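Local atomic coordinates of alpha-ketoglutarate-dependent 2,4-dichlorophenoxyacetate dioxygenase (Bradyrhizobium diazoefficiens, PDB entry 5BKE), a protein that binds a manganese ion and the 2-oxoglutarate analogue N-oxalylglycine, and probably acts as a 2-oxoglutarate-dependent dioxygenase in herbicide degradation. Residues C[7-10]-C[11-14]; C[34-37]-C[38-42]; C[231-234]-C[235-238]. One frame throughout, in Å; residues are numbered along the deposited sequence. Where two conformers were deposited one is given.

Interaction 1: residues C[7-10]-C[11-14]; sequences QLQT and HFVG
Q7 and G14 face each other as an antiparallel non-hydrogen-bonded pair, CA to CA 4.4 Å, and beyond them the chain doubles back, with L8 N bonded to V13 O at 2.8 Å and a weak bond from Q9 N to F12 O at 3.2 Å. The carboxamide of Q9 closes the turn on the side where the F12 ring lies. A bend at chi2 (-95°) brings its OE1 back over the loop, where H11 N donates to it at 2.8 Å; the bond is nearly straight (165°), the donor standing above the carbonyl plane. OE1 also meets the F12 ring edge, 3.3 Å from CD1, with amide and ring planes steeply inclined at 77°. V13 CG2 sits over the centre of one ring face. On the other side, the extended Q7 donates through NE2 to Q9 O at 2.7 Å, nearly in line with the Q9 C=O and in the Q7 amide plane. L8 CD1 packs on V13 CG1 at 3.9 Å, and Y245 lies against both. Q9 NE2 is bonded to E242 O. This is the loop of a beta hairpin, its short strands 4-7 and 14-17 lying at one end of the large mixed sheet.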
ATOM      1  N   GLN C   7      18.679  20.646 -15.234  1.00 28.57           N
ATOM      2  CA  GLN C   7      17.913  21.262 -14.145  1.00 26.73           C
ATOM      3  C   GLN C   7      18.841  21.866 -13.100  1.00 25.59           C
ATOM      4  O   GLN C   7      19.847  21.257 -12.741  1.00 25.76           O
ATOM      5  CB  GLN C   7      16.959  20.255 -13.509  1.00 27.93           C
ATOM      6  CG  GLN C   7      15.894  20.906 -12.632  1.00 29.02           C
ATOM      7  CD  GLN C   7      14.782  19.958 -12.240  1.00 28.56           C
ATOM      8  OE1 GLN C   7      14.390  19.087 -13.011  1.00 29.20           O
ATOM      9  NE2 GLN C   7      14.263  20.129 -11.037  1.00 28.79           N
ATOM     10  N   LEU C   8      18.504  23.065 -12.624  1.00 24.13           N
ATOM     11  CA  LEU C   8      19.379  23.820 -11.703  1.00 23.01           C
ATOM     12  C   LEU C   8      18.899  23.914 -10.252  1.00 21.61           C
ATOM     13  O   LEU C   8      19.677  24.269  -9.364  1.00 20.88           O
ATOM     14  CB  LEU C   8      19.675  25.236 -12.245  1.00 22.69           C
ATOM     15  CG  LEU C   8      20.388  25.445 -13.590  1.00 22.81           C
ATOM     16  CD1 LEU C   8      20.592  26.936 -13.828  1.00 21.80           C
ATOM     17  CD2 LEU C   8      21.720  24.704 -13.688  1.00 22.45           C
ATOM     18  N   GLN C   9      17.626  23.618 -10.019  1.00 21.31           N
ATOM     19  CA  GLN C   9      17.046  23.683  -8.674  1.00 22.35           C
ATOM     20  C   GLN C   9      16.143  22.471  -8.495  1.00 23.31           C
ATOM     21  O   GLN C   9      15.653  21.929  -9.494  1.00 22.90           O
ATOM     22  CB  GLN C   9      16.262  24.989  -8.486  1.00 21.87           C
ATOM     23  CG  GLN C   9      16.166  25.498  -7.048  1.00 22.07           C
ATOM     24  CD  GLN C   9      14.896  25.064  -6.325  1.00 21.94           C
ATOM     25  OE1 GLN C   9      13.958  24.551  -6.938  1.00 22.11           O
ATOM     26  NE2 GLN C   9      14.854  25.292  -5.015  1.00 21.36           N
ATOM     27  N   THR C  10      15.911  22.060  -7.240  1.00 24.42           N
ATOM     28  CA  THR C  10      15.145  20.832  -6.994  0.52 25.01           C
ATOM     29  C   THR C  10      13.779  20.835  -7.667  1.00 25.45           C
ATOM     30  O   THR C  10      13.388  19.810  -8.206  1.00 25.28           O
ATOM     31  CB  THR C  10      14.996  20.461  -5.502  0.52 25.35           C
ATOM     32  OG1 THR C  10      14.443  21.564  -4.775  0.52 25.04           O
ATOM     33  CG2 THR C  10      16.346  20.041  -4.908  0.52 25.71           C
ATOM     34  N   HIS C  11      13.086  21.977  -7.681  1.00 25.84           N
ATOM     35  CA  HIS C  11      11.703  22.044  -8.180  1.00 26.09           C
ATOM     36  C   HIS C  11      11.518  22.523  -9.607  1.00 25.82           C
ATOM     37  O   HIS C  11      10.503  22.203 -10.229  1.00 26.82           O
ATOM     38  CB  HIS C  11      10.864  22.942  -7.278  1.00 27.19           C
ATOM     39  CG  HIS C  11      10.536  22.335  -5.954  1.00 28.41           C
ATOM     40  ND1 HIS C  11      11.240  22.629  -4.808  1.00 29.39           N
ATOM     41  CD2 HIS C  11       9.573  21.460  -5.590  1.00 29.36           C
ATOM     42  CE1 HIS C  11      10.719  21.969  -3.792  1.00 29.78           C
ATOM     43  NE2 HIS C  11       9.706  21.251  -4.240  1.00 30.85           N
ATOM     44  N   PHE C  12      12.476  23.306 -10.105  1.00 24.37           N
ATOM     45  CA  PHE C  12      12.326  24.053 -11.367  1.00 23.82           C
ATOM     46  C   PHE C  12      13.675  24.589 -11.866  1.00 23.18           C
ATOM     47  O   PHE C  12      14.721  24.293 -11.253  1.00 22.77           O
ATOM     48  CB  PHE C  12      11.246  25.163 -11.221  1.00 23.02           C
ATOM     49  CG  PHE C  12      11.672  26.386 -10.421  1.00 23.62           C
ATOM     50  CD1 PHE C  12      12.360  26.285  -9.202  1.00 23.85           C
ATOM     51  CD2 PHE C  12      11.331  27.662 -10.882  1.00 23.93           C
ATOM     52  CE1 PHE C  12      12.724  27.426  -8.484  1.00 24.05           C
ATOM     53  CE2 PHE C  12      11.687  28.805 -10.175  1.00 24.20           C
ATOM     54  CZ  PHE C  12      12.382  28.689  -8.972  1.00 25.35           C
ATOM     55  N   VAL C  13      13.641  25.360 -12.963  1.00 21.09           N
ATOM     56  CA  VAL C  13      14.815  26.023 -13.602  1.00 20.79           C
ATOM     57  C   VAL C  13      15.638  25.059 -14.447  1.00 21.71           C
ATOM     58  O   VAL C  13      16.214  24.087 -13.929  1.00 21.61           O
ATOM     59  CB  VAL C  13      15.741  26.814 -12.616  1.00 20.45           C
ATOM     60  CG1 VAL C  13      16.803  27.619 -13.361  1.00 20.10           C
ATOM     61  CG2 VAL C  13      14.942  27.734 -11.709  1.00 19.86           C
ATOM     62  N   GLY C  14      15.686  25.334 -15.751  1.00 21.44           N
ATOM     63  CA  GLY C  14      16.541  24.593 -16.668  1.00 22.22           C
ATOM     64  C   GLY C  14      17.620  25.430 -17.331  1.00 24.02           C
ATOM     65  O   GLY C  14      17.395  26.590 -17.702  1.00 24.55           O
TER

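Interaction 2: residues C[34-37]-C[38-42]; sequences ESAM and DKYAV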
ATOM      1  N   GLU C  34       9.423  26.435 -25.674  1.00 21.26           N
ATOM      2  CA  GLU C  34       8.154  26.725 -24.999  1.00 22.58           C
ATOM      3  C   GLU C  34       7.700  25.590 -24.036  1.00 21.90           C
ATOM      4  O   GLU C  34       7.220  25.887 -22.930  1.00 21.21           O
ATOM      5  CB  GLU C  34       7.045  27.111 -25.987  1.00 22.03           C
ATOM      6  CG  GLU C  34       5.772  27.525 -25.269  1.00 23.32           C
ATOM      7  CD  GLU C  34       4.833  28.404 -26.080  1.00 24.99           C
ATOM      8  OE1 GLU C  34       5.030  28.564 -27.311  1.00 24.63           O
ATOM      9  OE2 GLU C  34       3.869  28.922 -25.459  1.00 26.39           O
ATOM     10  N   SER C  35       7.846  24.323 -24.452  1.00 22.36           N
ATOM     11  CA  SER C  35       7.546  23.182 -23.557  1.00 23.57           C
ATOM     12  C   SER C  35       8.433  23.194 -22.325  1.00 23.72           C
ATOM     13  O   SER C  35       7.949  22.924 -21.212  1.00 26.01           O
ATOM     14  CB  SER C  35       7.664  21.827 -24.257  1.00 25.23           C
ATOM     15  OG  SER C  35       6.907  21.820 -25.445  1.00 29.93           O
ATOM     16  N   ALA C  36       9.715  23.535 -22.519  1.00 22.36           N
ATOM     17  CA  ALA C  36      10.667  23.695 -21.416  1.00 20.73           C
ATOM     18  C   ALA C  36      10.241  24.828 -20.483  1.00 20.63           C
ATOM     19  O   ALA C  36      10.418  24.739 -19.268  1.00 19.05           O
ATOM     20  CB  ALA C  36      12.068  23.933 -21.947  1.00 20.09           C
ATOM     21  N   MET C  37       9.667  25.887 -21.063  1.00 20.80           N
ATOM     22  CA  MET C  37       9.129  27.001 -20.282  1.00 21.02           C
ATOM     23  C   MET C  37       7.929  26.542 -19.465  1.00 20.38           C
ATOM     24  O   MET C  37       7.801  26.919 -18.309  1.00 20.29           O
ATOM     25  CB  MET C  37       8.761  28.201 -21.178  1.00 21.09           C
ATOM     26  CG  MET C  37       9.954  28.985 -21.735  1.00 21.41           C
ATOM     27  SD  MET C  37      10.967  29.813 -20.483  1.00 23.02           S
ATOM     28  CE  MET C  37       9.936  31.219 -20.095  1.00 22.29           C
ATOM     29  N   ASP C  38       7.059  25.729 -20.070  1.00 20.78           N
ATOM     30  CA  ASP C  38       5.927  25.125 -19.345  1.00 20.88           C
ATOM     31  C   ASP C  38       6.416  24.267 -18.163  1.00 20.49           C
ATOM     32  O   ASP C  38       5.945  24.433 -17.034  1.00 19.45           O
ATOM     33  CB  ASP C  38       5.040  24.290 -20.283  1.00 21.10           C
ATOM     34  CG  ASP C  38       4.394  25.115 -21.401  1.00 22.38           C
ATOM     35  OD1 ASP C  38       4.103  26.319 -21.210  1.00 21.70           O
ATOM     36  OD2 ASP C  38       4.165  24.528 -22.483  1.00 22.11           O
ATOM     37  N   LYS C  39       7.373  23.376 -18.436  1.00 20.82           N
ATOM     38  CA  LYS C  39       7.942  22.483 -17.420  1.00 20.37           C
ATOM     39  C   LYS C  39       8.776  23.222 -16.345  1.00 20.35           C
ATOM     40  O   LYS C  39       8.421  23.210 -15.163  1.00 20.31           O
ATOM     41  CB  LYS C  39       8.751  21.373 -18.105  1.00 21.33           C
ATOM     42  CG  LYS C  39       9.307  20.312 -17.153  1.00 22.44           C
ATOM     43  CD  LYS C  39       9.955  19.171 -17.923  1.00 23.10           C
ATOM     44  CE  LYS C  39      10.561  18.146 -16.969  1.00 23.47           C
ATOM     45  NZ  LYS C  39      10.898  16.901 -17.724  1.00 24.71           N
ATOM     46  N   TYR C  40       9.857  23.886 -16.767  1.00 20.34           N
ATOM     47  CA  TYR C  40      10.867  24.453 -15.864  1.00 19.54           C
ATOM     48  C   TYR C  40      10.548  25.847 -15.313  1.00 19.91           C
ATOM     49  O   TYR C  40      11.093  26.244 -14.278  1.00 19.73           O
ATOM     50  CB  TYR C  40      12.243  24.432 -16.532  1.00 19.59           C
ATOM     51  CG  TYR C  40      12.723  23.033 -16.877  1.00 20.04           C
ATOM     52  CD1 TYR C  40      13.319  22.217 -15.894  1.00 19.87           C
ATOM     53  CD2 TYR C  40      12.576  22.516 -18.171  1.00 19.55           C
ATOM     54  CE1 TYR C  40      13.763  20.929 -16.193  1.00 20.20           C
ATOM     55  CE2 TYR C  40      13.019  21.232 -18.485  1.00 20.08           C
ATOM     56  CZ  TYR C  40      13.609  20.442 -17.489  1.00 20.91           C
ATOM     57  OH  TYR C  40      14.055  19.175 -17.779  1.00 21.80           O
ATOM     58  N   ALA C  41       9.668  26.582 -15.997  1.00 19.80           N
ATOM     59  CA  ALA C  41       9.252  27.954 -15.609  1.00 19.88           C
ATOM     60  C   ALA C  41      10.305  29.058 -15.802  1.00 20.24           C
ATOM     61  O   ALA C  41       9.948  30.232 -16.040  1.00 20.66           O
ATOM     62  CB  ALA C  41       8.647  27.999 -14.200  1.00 18.87           C
ATOM     63  N   VAL C  42      11.579  28.690 -15.692  1.00 19.30           N
ATOM     64  CA  VAL C  42      12.712  29.601 -15.869  1.00 19.67           C
ATOM     65  C   VAL C  42      13.783  28.869 -16.684  1.00 20.81           C
ATOM     66  O   VAL C  42      14.108  27.701 -16.410  1.00 20.20           O
ATOM     67  CB  VAL C  42      13.318  30.097 -14.519  1.00 19.36           C
ATOM     68  CG1 VAL C  42      14.449  31.091 -14.745  1.00 19.60           C
ATOM     69  CG2 VAL C  42      12.281  30.739 -13.619  1.00 18.73           C
TER
HETATM   70  O   HOH W   1       3.003  28.252 -22.865  1.00 19.85           O
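A36 and Y40 mark the last regular turn of a helix that runs through both segments: D38 N, K39 N and Y40 N donate to the carbonyls of E34, S35 and A36, the last pair tight at 2.7 Å between Y40 N and A36 O. The next bond, A41 N to M37 O at 3.0 Å, is bent (133°), and A41 leaves the helix with a positive phi of 71°. Among the side chains, the carboxylates of E34 and D38 stand one turn apart and share a water, which donates to E34 OE2 and to D38 OD1, 2.8 Å from each. Their like charges are probably eased by K126, salt-bridged to E34 OE2, and more weakly by R260 near D38 OD1. The Y40 side chain leans back along the helix, its CG anti to the carbonyl carbon (chi1 -61°), which brings the ring edge to A36: CD2 is 3.3 Å from A36 O and 4.1 Å from A36 CB. K39 CG lies over one ring face, displaced toward the rim. This is the end of the helix in a beta-alpha-beta crossover from strand 14-17 to the parallel strand 42-45. A36 and Y40 pack on I5 of strand 4-7, while M37 presses on L43 and on M256 of strand 254-258.

Interaction 3: residues C[231-234]-C[235-238]; sequences LRDL and NEHA
The flat carboxamide of N235 turns back on L231, and the L231 carbonyl is approached from both of its faces: ND2 from one, 53° out of the carbonyl plane, and N235 N from the opposite one. ND2 lies 2.7 Å from L231 O, which is almost within the plane of the amide that gives the proton, and the backbone bond from N235 N measures 2.8 Å, so two donors of a single residue grip one helix carbonyl. With an alanine here, L231 O would probably keep only the backbone N-H of this residue as donor, and the packing against L212 would thin. H237 has its CG anti to the backbone N (chi1 167°), which directs the ring to helix 147-152, where NE2 is hydrogen-bonded to A150 O; H237 CB rests 3.5 Å from both D233 O and L234 O. The carboxylates of D233 and E236 lie on another side of the helix, OD1 and OE1 4.5 Å apart with a water close to both. Arginines of the third subunit are likely to offset this pairing of like charges: R267 bridges to D233 OD1, R265 to E236 OE1. Regular backbone bonds, such as A238 N to L234 O at 2.9 Å, carry helix 224-238 to its end. L231 and L234 pack on L198 of strand 194-201, and A238 rests on M147 and A150 of helix 147-152.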
ATOM      1  N   LEU C 231      -1.445  37.859   2.577  1.00 25.67           N
ATOM      2  CA  LEU C 231      -0.495  38.007   1.474  1.00 25.91           C
ATOM      3  C   LEU C 231       0.960  37.954   1.959  1.00 25.94           C
ATOM      4  O   LEU C 231       1.786  37.279   1.347  1.00 25.18           O
ATOM      5  CB  LEU C 231      -0.781  39.280   0.647  1.00 25.05           C
ATOM      6  CG  LEU C 231      -2.126  39.365  -0.104  1.00 25.08           C
ATOM      7  CD1 LEU C 231      -2.303  40.743  -0.724  1.00 24.78           C
ATOM      8  CD2 LEU C 231      -2.302  38.268  -1.159  1.00 23.22           C
ATOM      9  N   ARG C 232       1.251  38.643   3.064  1.00 27.92           N
ATOM     10  CA  ARG C 232       2.569  38.561   3.718  1.00 30.55           C
ATOM     11  C   ARG C 232       2.970  37.120   4.085  1.00 29.99           C
ATOM     12  O   ARG C 232       4.111  36.718   3.835  1.00 28.21           O
ATOM     13  CB  ARG C 232       2.620  39.443   4.965  1.00 32.86           C
ATOM     14  CG  ARG C 232       2.978  40.882   4.677  1.00 35.91           C
ATOM     15  CD  ARG C 232       3.003  41.714   5.949  1.00 38.65           C
ATOM     16  NE  ARG C 232       3.482  43.062   5.656  1.00 40.93           N
ATOM     17  CZ  ARG C 232       4.740  43.472   5.806  1.00 42.11           C
ATOM     18  NH1 ARG C 232       5.673  42.650   6.283  1.00 41.00           N
ATOM     19  NH2 ARG C 232       5.062  44.721   5.488  1.00 43.11           N
ATOM     20  N   ASP C 233       2.025  36.368   4.661  1.00 29.60           N
ATOM     21  CA  ASP C 233       2.240  34.969   5.060  1.00 30.67           C
ATOM     22  C   ASP C 233       2.505  34.080   3.864  1.00 29.06           C
ATOM     23  O   ASP C 233       3.447  33.282   3.878  1.00 29.28           O
ATOM     24  CB  ASP C 233       1.043  34.428   5.845  1.00 32.65           C
ATOM     25  CG  ASP C 233       1.040  34.869   7.295  1.00 35.84           C
ATOM     26  OD1 ASP C 233       2.097  35.296   7.830  1.00 37.45           O
ATOM     27  OD2 ASP C 233      -0.040  34.780   7.915  1.00 38.75           O
ATOM     28  N   LEU C 234       1.680  34.243   2.832  1.00 27.10           N
ATOM     29  CA  LEU C 234       1.823  33.487   1.583  1.00 25.70           C
ATOM     30  C   LEU C 234       3.128  33.802   0.892  1.00 24.88           C
ATOM     31  O   LEU C 234       3.788  32.893   0.375  1.00 24.80           O
ATOM     32  CB  LEU C 234       0.640  33.734   0.640  1.00 24.92           C
ATOM     33  CG  LEU C 234      -0.755  33.244   1.064  1.00 25.75           C
ATOM     34  CD1 LEU C 234      -1.820  33.918   0.202  1.00 24.37           C
ATOM     35  CD2 LEU C 234      -0.905  31.719   1.022  1.00 24.27           C
ATOM     36  N   ASN C 235       3.499  35.086   0.891  1.00 24.38           N
ATOM     37  CA  ASN C 235       4.780  35.546   0.339  1.00 24.67           C
ATOM     38  C   ASN C 235       5.990  34.982   1.093  1.00 24.63           C
ATOM     39  O   ASN C 235       6.965  34.554   0.475  1.00 24.60           O
ATOM     40  CB  ASN C 235       4.820  37.080   0.248  1.00 24.24           C
ATOM     41  CG  ASN C 235       4.224  37.598  -1.055  1.00 24.32           C
ATOM     42  OD1 ASN C 235       4.889  37.599  -2.082  1.00 24.09           O
ATOM     43  ND2 ASN C 235       2.962  38.029  -1.020  1.00 24.38           N
ATOM     44  N   GLU C 236       5.914  34.960   2.421  1.00 25.65           N
ATOM     45  CA  GLU C 236       6.972  34.371   3.239  1.00 27.05           C
ATOM     46  C   GLU C 236       7.108  32.865   2.960  1.00 26.53           C
ATOM     47  O   GLU C 236       8.222  32.361   2.826  1.00 24.79           O
ATOM     48  CB  GLU C 236       6.714  34.626   4.720  1.00 28.70           C
ATOM     49  CG  GLU C 236       7.895  34.307   5.642  1.00 30.96           C
ATOM     50  CD  GLU C 236       7.504  34.285   7.113  1.00 33.06           C
ATOM     51  OE1 GLU C 236       6.577  35.035   7.509  1.00 34.87           O
ATOM     52  OE2 GLU C 236       8.125  33.520   7.883  1.00 34.65           O
ATOM     53  N   HIS C 237       5.966  32.179   2.857  1.00 27.33           N
ATOM     54  CA  HIS C 237       5.909  30.747   2.546  1.00 26.93           C
ATOM     55  C   HIS C 237       6.536  30.433   1.185  1.00 26.38           C
ATOM     56  O   HIS C 237       7.323  29.491   1.057  1.00 27.33           O
ATOM     57  CB  HIS C 237       4.462  30.242   2.595  1.00 28.42           C
ATOM     58  CG  HIS C 237       4.284  28.883   1.994  1.00 29.31           C
ATOM     59  ND1 HIS C 237       4.611  27.725   2.667  1.00 28.80           N
ATOM     60  CD2 HIS C 237       3.857  28.499   0.767  1.00 29.20           C
ATOM     61  CE1 HIS C 237       4.379  26.684   1.885  1.00 29.07           C
ATOM     62  NE2 HIS C 237       3.925  27.126   0.725  1.00 30.28           N
ATOM     63  N   ALA C 238       6.190  31.242   0.189  1.00 25.19           N
ATOM     64  CA  ALA C 238       6.552  31.002  -1.206  1.00 24.07           C
ATOM     65  C   ALA C 238       7.978  31.376  -1.557  1.00 23.29           C
ATOM     66  O   ALA C 238       8.473  30.967  -2.604  1.00 23.41           O
ATOM     67  CB  ALA C 238       5.585  31.742  -2.121  1.00 24.28           C
TER
HETATM   68  O   HOH W   2       4.463  36.720   7.423  1.00 49.85           O

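Overall arrangement
Interactions 1 and 2 are neighbours, their centres 11 Å apart: V13 N lies 3.0 Å from Y40 O and G14 N 2.9 Å from V42 O, probable hydrogen bonds that tie the hairpin to the helix end and the strand after it. Interaction 3 stands apart, centres 21 Å from interaction 1 and 24 Å from interaction 2. Helix 147-152 is common ground: R148 meets F12 and bonds K39 O, while A150 receives H237. None touches the metal site: the side chains of F12, M37 and N235 lie about 14, 13 and 13 Å from the manganese, though F12 and N235 are about 8 Å from those of its ligands H264 and H115, and M37 about 12 Å from N-oxalylglycine.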